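Local coordinates for plasmid stabilization system (PDB 5CEG), which probably acts as the ParE-like toxin of a type II toxin-antitoxin system in the RelE family, harmful to its own cell unless held by an antitoxin, at residues Ala75-Glu80 with Val84-Thr89; Leu56-Gln61 with Val101-Val106. All coordinates share one frame; numbering follows the deposited sequence.

Interaction 1 (Ala75-Glu80 with Val84-Thr89)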
loop_
_atom_site.group_PDB
_atom_site.type_symbol
_atom_site.label_atom_id
_atom_site.label_comp_id
_atom_site.label_asym_id
_atom_site.label_seq_id
_atom_site.Cartn_x
_atom_site.Cartn_y
_atom_site.Cartn_z
ATOM N N ALA B 75 13.893 14.164 21.005
ATOM C CA ALA B 75 14.262 12.987 20.218
ATOM C C ALA B 75 14.987 13.342 18.930
ATOM O O ALA B 75 14.671 14.336 18.266
ATOM C CB ALA B 75 13.018 12.139 19.891
ATOM N N ARG B 76 15.951 12.497 18.585
ATOM C CA ARG B 76 16.697 12.582 17.341
ATOM C C ARG B 76 16.722 11.197 16.720
ATOM O O ARG B 76 16.682 10.185 17.418
ATOM C CB ARG B 76 18.129 13.077 17.575
ATOM C CG ARG B 76 18.240 14.541 17.947
ATOM C CD ARG B 76 19.685 14.882 18.316
ATOM N NE ARG B 76 19.851 16.292 18.672
ATOM C CZ ARG B 76 20.101 17.262 17.796
ATOM N NH1 ARG B 76 20.221 16.993 16.494
ATOM N NH2 ARG B 76 20.244 18.507 18.220
ATOM N N MET B 77 16.807 11.148 15.399
ATOM C CA MET B 77 16.805 9.870 14.700
ATOM C C MET B 77 18.042 9.768 13.827
ATOM O O MET B 77 18.363 10.704 13.089
ATOM C CB MET B 77 15.525 9.742 13.866
ATOM C CG MET B 77 15.522 8.607 12.905
ATOM S SD MET B 77 13.978 8.574 11.969
ATOM C CE MET B 77 12.767 8.434 13.278
ATOM N N LEU B 78 18.759 8.654 13.942
ATOM C CA LEU B 78 19.901 8.387 13.081
ATOM C C LEU B 78 19.667 7.034 12.427
ATOM O O LEU B 78 19.411 6.049 13.111
ATOM C CB LEU B 78 21.207 8.423 13.895
ATOM C CG LEU B 78 22.539 8.408 13.146
ATOM C CD1 LEU B 78 22.663 9.578 12.175
ATOM C CD2 LEU B 78 23.688 8.403 14.143
ATOM N N VAL B 79 19.714 6.986 11.097
ATOM C CA VAL B 79 19.408 5.751 10.386
ATOM C C VAL B 79 20.667 4.914 10.143
ATOM O O VAL B 79 21.728 5.440 9.791
ATOM C CB VAL B 79 18.691 6.050 9.034
ATOM C CG1 VAL B 79 18.462 4.769 8.227
ATOM C CG2 VAL B 79 17.368 6.744 9.283
ATOM N N GLU B 80 20.540 3.611 10.383
ATOM C CA GLU B 80 21.534 2.614 10.010
ATOM C C GLU B 80 20.750 1.438 9.454
ATOM O O GLU B 80 20.401 0.505 10.182
ATOM C CB GLU B 80 22.402 2.208 11.211
ATOM C CG GLU B 80 23.446 1.135 10.904
ATOM C CD GLU B 80 24.393 1.549 9.801
ATOM O OE1 GLU B 80 24.865 2.710 9.828
ATOM O OE2 GLU B 80 24.660 0.719 8.909
ATOM N N VAL B 84 16.630 2.133 12.904
ATOM C CA VAL B 84 16.555 3.535 13.242
ATOM C C VAL B 84 17.029 3.673 14.683
ATOM O O VAL B 84 16.477 3.027 15.579
ATOM C CB VAL B 84 15.110 4.048 13.087
ATOM C CG1 VAL B 84 14.964 5.412 13.669
ATOM C CG2 VAL B 84 14.681 4.013 11.605
ATOM N N LEU B 85 18.073 4.466 14.905
ATOM C CA LEU B 85 18.513 4.740 16.267
ATOM C C LEU B 85 17.756 5.954 16.775
ATOM O O LEU B 85 17.805 7.007 16.153
ATOM C CB LEU B 85 20.019 5.007 16.333
ATOM C CG LEU B 85 21.044 3.938 15.941
ATOM C CD1 LEU B 85 22.445 4.521 16.045
ATOM C CD2 LEU B 85 20.945 2.715 16.815
ATOM N N LEU B 86 17.075 5.816 17.909
ATOM C CA LEU B 86 16.432 6.962 18.547
ATOM C C LEU B 86 17.285 7.388 19.729
ATOM O O LEU B 86 17.613 6.560 20.569
ATOM C CB LEU B 86 15.016 6.624 19.036
ATOM C CG LEU B 86 14.024 6.103 17.998
ATOM C CD1 LEU B 86 12.697 5.779 18.683
ATOM C CD2 LEU B 86 13.848 7.148 16.904
ATOM N N TYR B 87 17.655 8.659 19.793
ATOM C CA TYR B 87 18.545 9.102 20.868
ATOM C C TYR B 87 18.287 10.555 21.232
ATOM O O TYR B 87 17.558 11.266 20.537
ATOM C CB TYR B 87 20.014 8.917 20.455
ATOM C CG TYR B 87 20.583 10.001 19.548
ATOM C CD1 TYR B 87 20.483 9.911 18.157
ATOM C CD2 TYR B 87 21.249 11.092 20.087
ATOM C CE1 TYR B 87 21.026 10.896 17.338
ATOM C CE2 TYR B 87 21.786 12.079 19.286
ATOM C CZ TYR B 87 21.667 11.985 17.913
ATOM O OH TYR B 87 22.220 12.986 17.119
ATOM N N GLU B 88 18.910 11.005 22.317
ATOM C CA GLU B 88 18.921 12.427 22.638
ATOM C C GLU B 88 20.305 12.838 23.111
ATOM O O GLU B 88 21.092 11.991 23.533
ATOM C CB GLU B 88 17.890 12.763 23.720
ATOM C CG GLU B 88 18.102 11.958 25.006
ATOM C CD GLU B 88 17.174 12.345 26.142
ATOM O OE1 GLU B 88 16.223 13.129 25.931
ATOM O OE2 GLU B 88 17.402 11.839 27.260
ATOM N N THR B 89 20.590 14.131 23.037
ATOM C CA THR B 89 21.766 14.676 23.714
ATOM C C THR B 89 21.329 15.314 25.023
ATOM O O THR B 89 20.189 15.772 25.157
ATOM C CB THR B 89 22.517 15.738 22.881
ATOM O OG1 THR B 89 21.745 16.937 22.793
ATOM C CG2 THR B 89 22.852 15.223 21.475
HETATM O O HOH W 1 18.642 15.739 21.594
HETATM O O HOH W 2 20.442 18.309 20.915
#
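R76 lays the aliphatic part of its side chain across Y87, its partner in an antiparallel hydrogen-bonded pair. CB comes first, 3.6 Å above the plane of the Y87 ring and offset toward the rim, a CH-pi contact over one face. With CG turned anti to the carbonyl carbon (chi1 -71°) and the chain extended as far as NE, CD arrives over the phenol end, 3.4 Å from Y87 OH. The guanidinium beyond lies 23° from the ring plane. NE gives a bond of 3.2 Å to a water that also accepts from T89 N, while NH2 reaches a second water at 2.7 Å, and that water donates to T89 OG1. NH1 turns to G65 O, and Y87 OH bonds both P62 O and G65 N. Arginine suits the place because its greasy stem covers an aromatic ring while its guanidinium can bond the loop carbonyl of G65 and the two waters at T89, and tyrosine supplies both the ring and a hydroxyl for the loop at 62-65.

M77, on the opposite face, is long and flexible enough to meet two neighbours: its CG is pressed to 3.3 Å from V84 CG1, tighter than usual, and its CE lies 4.0 Å from L86 CD2. An aromatic and an apolar side chain from the chain of another protein pack on this face. Between the faces runs the backbone, where L85 N donates to L78 O at 2.7 Å and L78 N returns a bond to L85 O. Alternating hydrogen-bonded and non-hydrogen-bonded pairs closed by a short turn make this a beta hairpin, with strand 83-90 in the middle of the mixed sheet of this ParE-type toxin and 76-80 beside it.

Interaction 2 (Leu56-Gln61 with Val101-Val106)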
loop_
_atom_site.group_PDB
_atom_site.type_symbol
_atom_site.label_atom_id
_atom_site.label_comp_id
_atom_site.label_asym_id
_atom_site.label_seq_id
_atom_site.Cartn_x
_atom_site.Cartn_y
_atom_site.Cartn_z
ATOM N N LEU B 56 29.783 4.981 17.318
ATOM C CA LEU B 56 31.091 5.621 17.489
ATOM C C LEU B 56 31.117 6.961 16.776
ATOM O O LEU B 56 31.661 7.930 17.300
ATOM C CB LEU B 56 32.217 4.723 16.968
ATOM C CG LEU B 56 32.557 3.478 17.791
ATOM C CD1 LEU B 56 33.476 2.556 17.000
ATOM C CD2 LEU B 56 33.199 3.869 19.115
ATOM N N GLN B 57 30.531 7.023 15.580
ATOM C CA GLN B 57 30.384 8.300 14.885
ATOM C C GLN B 57 29.606 9.295 15.724
ATOM O O GLN B 57 29.935 10.480 15.800
ATOM C CB GLN B 57 29.653 8.129 13.549
ATOM C CG GLN B 57 30.440 7.521 12.427
ATOM C CD GLN B 57 29.649 7.572 11.136
ATOM O OE1 GLN B 57 28.446 7.315 11.129
ATOM N NE2 GLN B 57 30.312 7.927 10.044
ATOM N N LEU B 58 28.533 8.803 16.331
ATOM C CA LEU B 58 27.635 9.655 17.084
ATOM C C LEU B 58 28.324 10.224 18.322
ATOM O O LEU B 58 28.099 11.367 18.697
ATOM C CB LEU B 58 26.380 8.868 17.465
ATOM C CG LEU B 58 25.255 9.623 18.157
ATOM C CD1 LEU B 58 24.805 10.824 17.331
ATOM C CD2 LEU B 58 24.091 8.664 18.401
ATOM N N ALA B 59 29.187 9.433 18.944
ATOM C CA ALA B 59 29.914 9.923 20.107
ATOM C C ALA B 59 30.818 11.096 19.732
ATOM O O ALA B 59 31.002 12.022 20.526
ATOM C CB ALA B 59 30.723 8.799 20.741
ATOM N N ASP B 60 31.365 11.060 18.517
ATOM C CA ASP B 60 32.217 12.138 18.000
ATOM C C ASP B 60 31.423 13.355 17.515
ATOM O O ASP B 60 31.895 14.489 17.582
ATOM C CB ASP B 60 33.080 11.633 16.840
ATOM C CG ASP B 60 34.266 10.811 17.295
ATOM O OD1 ASP B 60 34.535 10.756 18.513
ATOM O OD2 ASP B 60 34.939 10.231 16.417
ATOM N N GLN B 61 30.223 13.116 16.999
ATOM C CA GLN B 61 29.393 14.196 16.470
ATOM C C GLN B 61 27.972 14.008 16.966
ATOM O O GLN B 61 27.126 13.461 16.258
ATOM C CB GLN B 61 29.422 14.233 14.936
ATOM C CG GLN B 61 30.767 14.688 14.341
ATOM C CD GLN B 61 31.096 16.140 14.647
ATOM O OE1 GLN B 61 30.232 16.925 15.049
ATOM N NE2 GLN B 61 32.361 16.505 14.461
ATOM N N VAL B 101 25.364 11.432 25.173
ATOM C CA VAL B 101 24.377 10.985 24.198
ATOM C C VAL B 101 23.748 9.750 24.810
ATOM O O VAL B 101 24.469 8.848 25.227
ATOM C CB VAL B 101 25.020 10.656 22.844
ATOM C CG1 VAL B 101 24.085 9.780 21.995
ATOM C CG2 VAL B 101 25.373 11.948 22.119
ATOM N N GLU B 102 22.416 9.707 24.899
ATOM C CA GLU B 102 21.744 8.472 25.297
ATOM C C GLU B 102 20.992 7.868 24.116
ATOM O O GLU B 102 20.088 8.505 23.581
ATOM C CB GLU B 102 20.743 8.688 26.447
ATOM C CG GLU B 102 19.999 7.363 26.780
ATOM C CD GLU B 102 18.902 7.468 27.828
ATOM O OE1 GLU B 102 18.749 8.531 28.461
ATOM O OE2 GLU B 102 18.204 6.445 28.029
ATOM N N ILE B 103 21.376 6.663 23.708
ATOM C CA ILE B 103 20.596 5.942 22.705
ATOM C C ILE B 103 19.439 5.258 23.433
ATOM O O ILE B 103 19.631 4.395 24.291
ATOM C CB ILE B 103 21.464 4.945 21.916
ATOM C CG1 ILE B 103 22.565 5.721 21.185
ATOM C CG2 ILE B 103 20.604 4.152 20.934
ATOM C CD1 ILE B 103 23.487 4.876 20.327
ATOM N N VAL B 104 18.227 5.695 23.099
ATOM C CA VAL B 104 17.042 5.262 23.837
ATOM C C VAL B 104 16.433 3.955 23.300
ATOM O O VAL B 104 16.023 3.093 24.079
ATOM C CB VAL B 104 16.003 6.398 23.835
ATOM C CG1 VAL B 104 14.720 5.972 24.560
ATOM C CG2 VAL B 104 16.598 7.638 24.512
ATOM N N ARG B 105 16.387 3.795 21.970
ATOM C CA ARG B 105 15.945 2.535 21.331
ATOM C C ARG B 105 16.727 2.288 20.052
ATOM O O ARG B 105 17.203 3.239 19.421
ATOM C CB ARG B 105 14.456 2.539 20.945
ATOM C CG ARG B 105 13.478 2.718 22.084
ATOM C CD ARG B 105 13.527 1.567 23.079
ATOM N NE ARG B 105 13.219 0.232 22.549
ATOM C CZ ARG B 105 12.065 -0.404 22.736
ATOM N NH1 ARG B 105 11.069 0.189 23.388
ATOM N NH2 ARG B 105 11.914 -1.645 22.282
ATOM N N VAL B 106 16.809 1.023 19.672
ATOM C CA VAL B 106 17.220 0.628 18.323
ATOM C C VAL B 106 16.021 -0.076 17.669
ATOM O O VAL B 106 15.627 -1.166 18.090
ATOM C CB VAL B 106 18.443 -0.305 18.337
ATOM C CG1 VAL B 106 18.894 -0.591 16.901
ATOM C CG2 VAL B 106 19.591 0.321 19.147
#
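The helix turn that carries L58 onto V101 is closed by a bond from Q61 N to Q57 O of 2.9 Å, and the same carbonyl takes a weaker second bond from D60 N at 3.1 Å. Q61 is the first residue to leave helical angles, so the contact sits at the C-terminal end of helix 41-60, where that helix lies against the sheet of the RelE/ParE toxin fold. What joins the two segments is apolar: the CB of L58 points toward the strand, and with CG anti to the backbone N (chi1 -175°) its branches reach into the core. Leucine, branched one carbon farther out at CG, carries CD2 to the strand, where V101, branched at CB and at home in a strand, presents the compact methyl group CG1 to meet it. M64 and Y87 also touch L58, P62, L19 and Y87 also pack on V101, and both residues are buried.

I103, two residues along and modelled in two conformers, has CD1 4.3 Å from L58 CD2 in one of them, a loose and less certain touch; L19 and W21 of strand 18-21 also pack on I103. Farther on, V104 and R105 both face L86 in a classic beta bulge. R105 there makes a salt bridge through NE to D28 and another through NH1 to an acidic side chain of another protein, consistent with an antitoxin grip. At the centre, L58 and V101 meet obliquely: V101 CG1 lies 3.8 Å from L58 CD2 and 4.0 Å from L58 CG.

Interaction 1 is nested in the loop that interaction 2 closes, and their centres are 7 Å apart. Strands 83-90 and 100-108 are sheet neighbours, stitched by probable hydrogen bonds from V104 N to L86 O (2.7 Å) and from E102 N to E88 O (3.0 Å). Y87 touches both contacts directly: its OH lies 3.4 Å from L58 CD1, so the tyrosine of interaction 1 packs on the leucine of interaction 2. Both contacts also reach the chain of another protein, where E88, E102 and R105 find oppositely charged partners, and both touch the second subunit. The bound sodium ion, at the site of G109, L113 and L116, is about 9 Å from the side chain of V84, so it lies outside both contacts.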